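Local structure of exodeoxyribonuclease III (Archaeoglobus fulgidus, 2VOA) at residues E115-Q118 and Y119-W123; V149-E152 and P153-H157. The protein probably cleaves DNA at abasic sites as a metal-dependent AP endonuclease of the exonuclease III family, with 3'-5' exonuclease activity likely as well. The protein carries 1 engineered substitution. One frame throughout, in Å; residues are numbered along the deposited sequence.

Contact 1 of 2, residues E115-Q118 and Y119-W123; sequences EKYQ and YKLQW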
ATOM      1  N   GLU A 115      26.898 -12.457  15.539  1.00 29.02           N
ATOM      2  CA  GLU A 115      27.469 -11.214  16.054  1.00 29.78           C
ATOM      3  C   GLU A 115      26.381 -10.244  16.540  1.00 29.57           C
ATOM      4  O   GLU A 115      26.542  -9.614  17.586  1.00 29.21           O
ATOM      5  CB  GLU A 115      28.396 -10.567  14.999  1.00 30.67           C
ATOM      6  CG  GLU A 115      29.036  -9.247  15.425  1.00 33.74           C
ATOM      7  CD  GLU A 115      29.990  -9.374  16.605  1.00 37.48           C
ATOM      8  OE1 GLU A 115      30.493 -10.493  16.883  1.00 39.50           O
ATOM      9  OE2 GLU A 115      30.236  -8.329  17.255  1.00 39.93           O
ATOM     10  N   LYS A 116      25.262 -10.156  15.816  1.00 28.90           N
ATOM     11  CA  LYS A 116      24.171  -9.254  16.205  1.00 29.29           C
ATOM     12  C   LYS A 116      23.672  -9.563  17.607  1.00 28.32           C
ATOM     13  O   LYS A 116      23.314  -8.648  18.332  1.00 28.49           O
ATOM     14  CB  LYS A 116      22.998  -9.327  15.238  1.00 30.32           C
ATOM     15  CG  LYS A 116      23.331  -8.958  13.789  1.00 34.05           C
ATOM     16  CD  LYS A 116      22.012  -8.748  13.036  1.00 37.57           C
ATOM     17  CE  LYS A 116      22.217  -8.312  11.595  1.00 42.07           C
ATOM     18  NZ  LYS A 116      20.928  -7.771  11.052  1.00 44.12           N
ATOM     19  N   TYR A 117      23.674 -10.849  17.989  1.00 27.65           N
ATOM     20  CA  TYR A 117      23.249 -11.207  19.361  1.00 27.37           C
ATOM     21  C   TYR A 117      24.254 -10.704  20.386  1.00 26.57           C
ATOM     22  O   TYR A 117      23.861 -10.152  21.402  1.00 26.33           O
ATOM     23  CB  TYR A 117      22.984 -12.699  19.528  1.00 27.44           C
ATOM     24  CG  TYR A 117      22.339 -13.036  20.871  1.00 25.99           C
ATOM     25  CD1 TYR A 117      21.051 -12.561  21.185  1.00 26.70           C
ATOM     26  CD2 TYR A 117      23.003 -13.844  21.797  1.00 28.30           C
ATOM     27  CE1 TYR A 117      20.440 -12.865  22.409  1.00 26.97           C
ATOM     28  CE2 TYR A 117      22.401 -14.168  23.048  1.00 27.78           C
ATOM     29  CZ  TYR A 117      21.133 -13.683  23.325  1.00 29.63           C
ATOM     30  OH  TYR A 117      20.544 -13.983  24.521  1.00 28.14           O
ATOM     31  N   GLN A 118      25.547 -10.841  20.087  1.00 25.94           N
ATOM     32  CA  GLN A 118      26.567 -10.307  21.008  1.00 26.04           C
ATOM     33  C   GLN A 118      26.418  -8.786  21.097  1.00 26.39           C
ATOM     34  O   GLN A 118      26.562  -8.190  22.174  1.00 26.36           O
ATOM     35  CB  GLN A 118      27.969 -10.698  20.549  1.00 26.09           C
ATOM     36  CG  GLN A 118      28.231 -12.222  20.659  1.00 25.19           C
ATOM     37  CD  GLN A 118      27.890 -12.758  22.045  1.00 28.51           C
ATOM     38  OE1 GLN A 118      28.392 -12.256  23.057  1.00 27.03           O
ATOM     39  NE2 GLN A 118      27.018 -13.764  22.099  1.00 28.10           N
ATOM     40  N   TYR A 119      26.122  -8.155  19.966  1.00 26.23           N
ATOM     41  CA  TYR A 119      25.889  -6.701  19.969  1.00 27.21           C
ATOM     42  C   TYR A 119      24.681  -6.306  20.841  1.00 27.07           C
ATOM     43  O   TYR A 119      24.755  -5.340  21.612  1.00 27.09           O
ATOM     44  CB  TYR A 119      25.758  -6.147  18.531  1.00 28.78           C
ATOM     45  CG  TYR A 119      25.743  -4.638  18.555  1.00 29.27           C
ATOM     46  CD1 TYR A 119      26.927  -3.921  18.808  1.00 30.98           C
ATOM     47  CD2 TYR A 119      24.559  -3.939  18.404  1.00 28.16           C
ATOM     48  CE1 TYR A 119      26.923  -2.531  18.863  1.00 31.56           C
ATOM     49  CE2 TYR A 119      24.533  -2.537  18.451  1.00 28.12           C
ATOM     50  CZ  TYR A 119      25.718  -1.856  18.695  1.00 30.35           C
ATOM     51  OH  TYR A 119      25.706  -0.492  18.751  1.00 33.02           O
ATOM     52  N   LYS A 120      23.609  -7.095  20.775  1.00 26.54           N
ATOM     53  CA  LYS A 120      22.431  -6.896  21.639  1.00 26.06           C
ATOM     54  C   LYS A 120      22.827  -6.975  23.126  1.00 26.17           C
ATOM     55  O   LYS A 120      22.433  -6.124  23.945  1.00 26.25           O
ATOM     56  CB  LYS A 120      21.360  -7.945  21.316  1.00 26.15           C
ATOM     57  CG  LYS A 120      20.101  -7.862  22.224  1.00 25.52           C
ATOM     58  CD  LYS A 120      19.141  -8.968  21.823  1.00 26.80           C
ATOM     59  CE  LYS A 120      17.802  -8.781  22.489  1.00 26.96           C
ATOM     60  NZ  LYS A 120      16.765  -9.679  21.883  1.00 28.45           N
ATOM     61  N   LEU A 121      23.590  -7.997  23.483  1.00 26.35           N
ATOM     62  CA  LEU A 121      24.008  -8.173  24.891  1.00 25.98           C
ATOM     63  C   LEU A 121      24.861  -6.992  25.324  1.00 26.41           C
ATOM     64  O   LEU A 121      24.663  -6.433  26.394  1.00 27.37           O
ATOM     65  CB  LEU A 121      24.731  -9.508  25.113  1.00 26.42           C
ATOM     66  CG  LEU A 121      23.908 -10.782  24.807  1.00 25.30           C
ATOM     67  CD1 LEU A 121      24.774 -12.064  25.001  1.00 24.36           C
ATOM     68  CD2 LEU A 121      22.619 -10.809  25.652  1.00 27.96           C
ATOM     69  N   GLN A 122      25.804  -6.605  24.474  1.00 26.42           N
ATOM     70  CA  GLN A 122      26.639  -5.452  24.771  1.00 27.00           C
ATOM     71  C   GLN A 122      25.806  -4.171  24.929  1.00 26.81           C
ATOM     72  O   GLN A 122      26.119  -3.328  25.773  1.00 27.15           O
ATOM     73  CB  GLN A 122      27.716  -5.316  23.688  1.00 26.70           C
ATOM     74  CG  GLN A 122      28.734  -6.443  23.755  1.00 27.95           C
ATOM     75  CD  GLN A 122      29.545  -6.600  22.474  1.00 31.32           C
ATOM     76  OE1 GLN A 122      30.171  -7.641  22.251  1.00 33.76           O
ATOM     77  NE2 GLN A 122      29.535  -5.579  21.631  1.00 30.02           N
ATOM     78  N   TRP A 123      24.744  -4.023  24.120  1.00 26.90           N
ATOM     79  CA  TRP A 123      23.865  -2.837  24.141  1.00 27.64           C
ATOM     80  C   TRP A 123      23.126  -2.764  25.471  1.00 28.57           C
ATOM     81  O   TRP A 123      23.076  -1.709  26.105  1.00 28.36           O
ATOM     82  CB  TRP A 123      22.838  -2.914  23.015  1.00 28.46           C
ATOM     83  CG  TRP A 123      22.424  -1.567  22.440  1.00 29.47           C
ATOM     84  CD1 TRP A 123      23.057  -0.891  21.433  1.00 28.68           C
ATOM     85  CD2 TRP A 123      21.313  -0.741  22.842  1.00 28.20           C
ATOM     86  NE1 TRP A 123      22.405   0.292  21.167  1.00 29.34           N
ATOM     87  CE2 TRP A 123      21.329   0.413  22.009  1.00 28.37           C
ATOM     88  CE3 TRP A 123      20.298  -0.868  23.812  1.00 29.63           C
ATOM     89  CZ2 TRP A 123      20.364   1.446  22.120  1.00 30.86           C
ATOM     90  CZ3 TRP A 123      19.335   0.150  23.914  1.00 28.42           C
ATOM     91  CH2 TRP A 123      19.377   1.292  23.074  1.00 29.26           C
TER
HETATM   92  O   HOH W   1      29.849  -9.990  23.945  1.00 33.07           O
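Leu121 reaches back over one face of the Tyr117 ring, one turn earlier in the same helix, with Leu121 CG 4.1 Å above the ring plane and displaced toward its rim. Between the two side chains the closest touch is Leu121 CD1 on Tyr117 CE2, at 3.7 Å, while Leu121 CD2 lies near the phenol end. A branched aliphatic suits this spot because its two methyls spread along the ring. Lys120 CD comes to Tyr117 obliquely, 4.1 Å from Tyr117 CD1. Farther round the helix, Gln118 and Gln122 share a water that donates to both side-chain oxygens, 2.8 Å from Gln118 OE1 and 2.9 Å from Gln122 OE1; this suits amides on a solvent-facing surface. Beneath lie regular helical bonds, such as Leu121 N to Tyr117 O at 3.0 Å. This helix, 115-134, is the crossover of the beta-alpha-beta unit between strands 99-105 and 141-144. With chi1 at -171°, CG of Tyr117 stands opposite the backbone N, and the ring heads for the start of helix 170-180, where its hydroxyl hydrogen-bonds His169 ND1, just before the helix, and Ala172 N. A phenylalanine in place of Tyr117 would still pack on Leu121, but His169 and Ala172 would probably be left without their hydroxyl mate. Lys120, extended beyond CG, carries its buried ammonium to three backbone oxygens, those of Gln108, Asn148 and Val166, a full set for its three N-H bonds. Tyr119 OH and Trp123 NE1 converge on Asp87 OD2, whereas Lys116 NZ forms a salt bridge to a phosphate of the bound DNA.

Contact 2 of 2, residues V149-E152 and P153-H157; sequences VAPE and PIDVH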
ATOM      1  N   VAL A 149      12.910  -8.095  24.451  1.00 28.59           N
ATOM      2  CA  VAL A 149      13.156  -9.068  25.513  1.00 29.08           C
ATOM      3  C   VAL A 149      11.835  -9.337  26.198  1.00 28.63           C
ATOM      4  O   VAL A 149      11.158  -8.403  26.642  1.00 29.57           O
ATOM      5  CB  VAL A 149      14.174  -8.551  26.577  1.00 30.02           C
ATOM      6  CG1 VAL A 149      14.325  -9.559  27.747  1.00 30.96           C
ATOM      7  CG2 VAL A 149      15.544  -8.275  25.946  1.00 29.74           C
ATOM      8  N   ALA A 150      11.510 -10.616  26.288  1.00 28.92           N
ATOM      9  CA  ALA A 150      10.358 -11.089  27.046  1.00 29.03           C
ATOM     10  C   ALA A 150      10.964 -11.671  28.340  1.00 28.71           C
ATOM     11  O   ALA A 150      11.550 -12.780  28.326  1.00 29.65           O
ATOM     12  CB  ALA A 150       9.635 -12.163  26.252  1.00 29.81           C
ATOM     13  N   PRO A 151      10.895 -10.902  29.447  1.00 29.13           N
ATOM     14  CA  PRO A 151      11.717 -11.279  30.614  1.00 29.23           C
ATOM     15  C   PRO A 151      11.246 -12.510  31.400  1.00 29.40           C
ATOM     16  O   PRO A 151      12.085 -13.195  32.007  1.00 29.83           O
ATOM     17  CB  PRO A 151      11.645 -10.033  31.513  1.00 30.17           C
ATOM     18  CG  PRO A 151      10.314  -9.424  31.196  1.00 29.59           C
ATOM     19  CD  PRO A 151      10.125  -9.660  29.693  1.00 29.10           C
ATOM     20  N   GLU A 152       9.933 -12.781  31.402  1.00 28.25           N
ATOM     21  CA  GLU A 152       9.395 -13.926  32.160  1.00 28.08           C
ATOM     22  C   GLU A 152       8.662 -14.899  31.244  1.00 27.37           C
ATOM     23  O   GLU A 152       8.212 -14.480  30.176  1.00 27.74           O
ATOM     24  CB  GLU A 152       8.415 -13.427  33.242  1.00 28.56           C
ATOM     25  CG  GLU A 152       9.028 -12.421  34.233  1.00 31.72           C
ATOM     26  CD  GLU A 152      10.181 -12.990  35.045  1.00 34.12           C
ATOM     27  OE1 GLU A 152      10.989 -12.175  35.554  1.00 34.92           O
ATOM     28  OE2 GLU A 152      10.288 -14.235  35.207  1.00 33.85           O
ATOM     29  N   PRO A 153       8.470 -16.158  31.689  1.00 27.45           N
ATOM     30  CA  PRO A 153       7.766 -17.116  30.812  1.00 27.37           C
ATOM     31  C   PRO A 153       6.357 -16.652  30.381  1.00 27.68           C
ATOM     32  O   PRO A 153       5.942 -16.930  29.266  1.00 26.90           O
ATOM     33  CB  PRO A 153       7.727 -18.417  31.620  1.00 28.25           C
ATOM     34  CG  PRO A 153       8.745 -18.265  32.750  1.00 28.59           C
ATOM     35  CD  PRO A 153       8.870 -16.756  32.984  1.00 26.49           C
ATOM     36  N   ILE A 154       5.646 -15.934  31.246  1.00 27.05           N
ATOM     37  CA  ILE A 154       4.321 -15.377  30.869  1.00 27.96           C
ATOM     38  C   ILE A 154       4.353 -14.400  29.669  1.00 28.05           C
ATOM     39  O   ILE A 154       3.333 -14.175  29.014  1.00 28.63           O
ATOM     40  CB  ILE A 154       3.620 -14.725  32.093  1.00 27.72           C
ATOM     41  CG1 ILE A 154       2.121 -14.482  31.828  1.00 29.31           C
ATOM     42  CG2 ILE A 154       4.371 -13.460  32.518  1.00 28.47           C
ATOM     43  CD1 ILE A 154       1.347 -15.682  31.453  1.00 31.29           C
ATOM     44  N   ASP A 155       5.538 -13.856  29.356  1.00 27.27           N
ATOM     45  CA  ASP A 155       5.686 -12.889  28.258  1.00 28.01           C
ATOM     46  C   ASP A 155       5.805 -13.508  26.864  1.00 28.23           C
ATOM     47  O   ASP A 155       5.901 -12.786  25.872  1.00 28.15           O
ATOM     48  CB  ASP A 155       6.896 -11.974  28.511  1.00 28.02           C
ATOM     49  CG  ASP A 155       6.733 -11.137  29.759  1.00 29.53           C
ATOM     50  OD1 ASP A 155       7.532 -11.321  30.698  1.00 29.95           O
ATOM     51  OD2 ASP A 155       5.777 -10.319  29.814  1.00 28.79           O
ATOM     52  N   VAL A 156       5.783 -14.834  26.792  1.00 28.08           N
ATOM     53  CA  VAL A 156       5.852 -15.539  25.503  1.00 29.05           C
ATOM     54  C   VAL A 156       4.788 -16.650  25.463  1.00 29.39           C
ATOM     55  O   VAL A 156       4.405 -17.216  26.505  1.00 29.40           O
ATOM     56  CB  VAL A 156       7.287 -16.149  25.199  1.00 28.75           C
ATOM     57  CG1 VAL A 156       8.373 -15.078  25.215  1.00 30.92           C
ATOM     58  CG2 VAL A 156       7.641 -17.301  26.136  1.00 30.91           C
ATOM     59  N   HIS A 157       4.310 -16.965  24.267  1.00 30.60           N
ATOM     60  CA  HIS A 157       3.261 -17.987  24.148  1.00 31.61           C
ATOM     61  C   HIS A 157       3.724 -19.424  24.465  1.00 31.63           C
ATOM     62  O   HIS A 157       2.918 -20.256  24.916  1.00 31.82           O
ATOM     63  CB  HIS A 157       2.588 -17.921  22.766  1.00 32.29           C
ATOM     64  CG  HIS A 157       3.535 -18.093  21.618  1.00 34.42           C
ATOM     65  ND1 HIS A 157       4.082 -19.310  21.277  1.00 37.55           N
ATOM     66  CD2 HIS A 157       4.017 -17.201  20.723  1.00 34.85           C
ATOM     67  CE1 HIS A 157       4.876 -19.157  20.232  1.00 38.01           C
ATOM     68  NE2 HIS A 157       4.848 -17.887  19.871  1.00 36.62           N
TER
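Asp155 turns its carboxylate back on Glu152, and two hydrogen bonds tie this pair into a ring. In the first, Glu152 N donates to Asp155 OD1 at 2.9 Å, bent to 149°, and OD1 accepts on its anti lone pair, away from OD2. The second is the turn bond itself, Asp155 N to Glu152 O, also 2.9 Å, its donor above the carbonyl plane. Asp155 CG lies opposite its own carbonyl carbon (chi1 -63°), which swings the carboxylate toward the preceding chain; the short aspartate arm is just long enough for this. The charges are settled outside the turn: Asp155 OD2 makes salt bridges with Arg189 and Arg216, and Glu152 OE1 with Lys177. The two side chains lie side by side, their carboxylate planes turned 52° apart, yet Glu152 OE1 and Asp155 OD1 stay 6.0 Å apart, so their repulsion is likely to be modest. Among nonpolar contacts, Ala150 CB meets Asp155 CB at 3.6 Å and presses on Val156 CG1 at 3.3 Å, tighter than usual for two carbons, so a small residue fits there. Pro151 instead sets a ring carbon against the carboxylate, CD 3.2 Å from Asp155 OD1, and also packs on Tyr176 and Lys177 of helix 170-180. Pro153, which has no N-H to offer, begins the 3-10 segment 153-155, a position proline commonly takes. In this loop between strand 141-144 and helix 170-180, the bond from Glu152 N to the Asp155 side chain is the one shared with a capping box; the return bond uses the Glu152 carbonyl, so the full box is absent.

Contact 1 closes before contact 2 opens, with strand 141-144 in between, and their centres stand 19 Å apart. They nevertheless touch where Lys120 CE packs 4.2 Å from Val149 CG2, beside the bond from Lys120 NZ to the carbonyl of Asn148. Asn148, a predicted metal ligand and transition-state stabiliser, directly precedes contact 2 in the chain, and its side chain lies about 4 Å from that of Lys120. Helix 170-180 receives side chains from both contacts. Their distances from the DNA differ: nearest atoms are about 3 Å away for 115-123 and about 10 Å for 149-157, whose Asp155 side chain lies about 9 Å from that of Asp218, predicted to matter for catalysis.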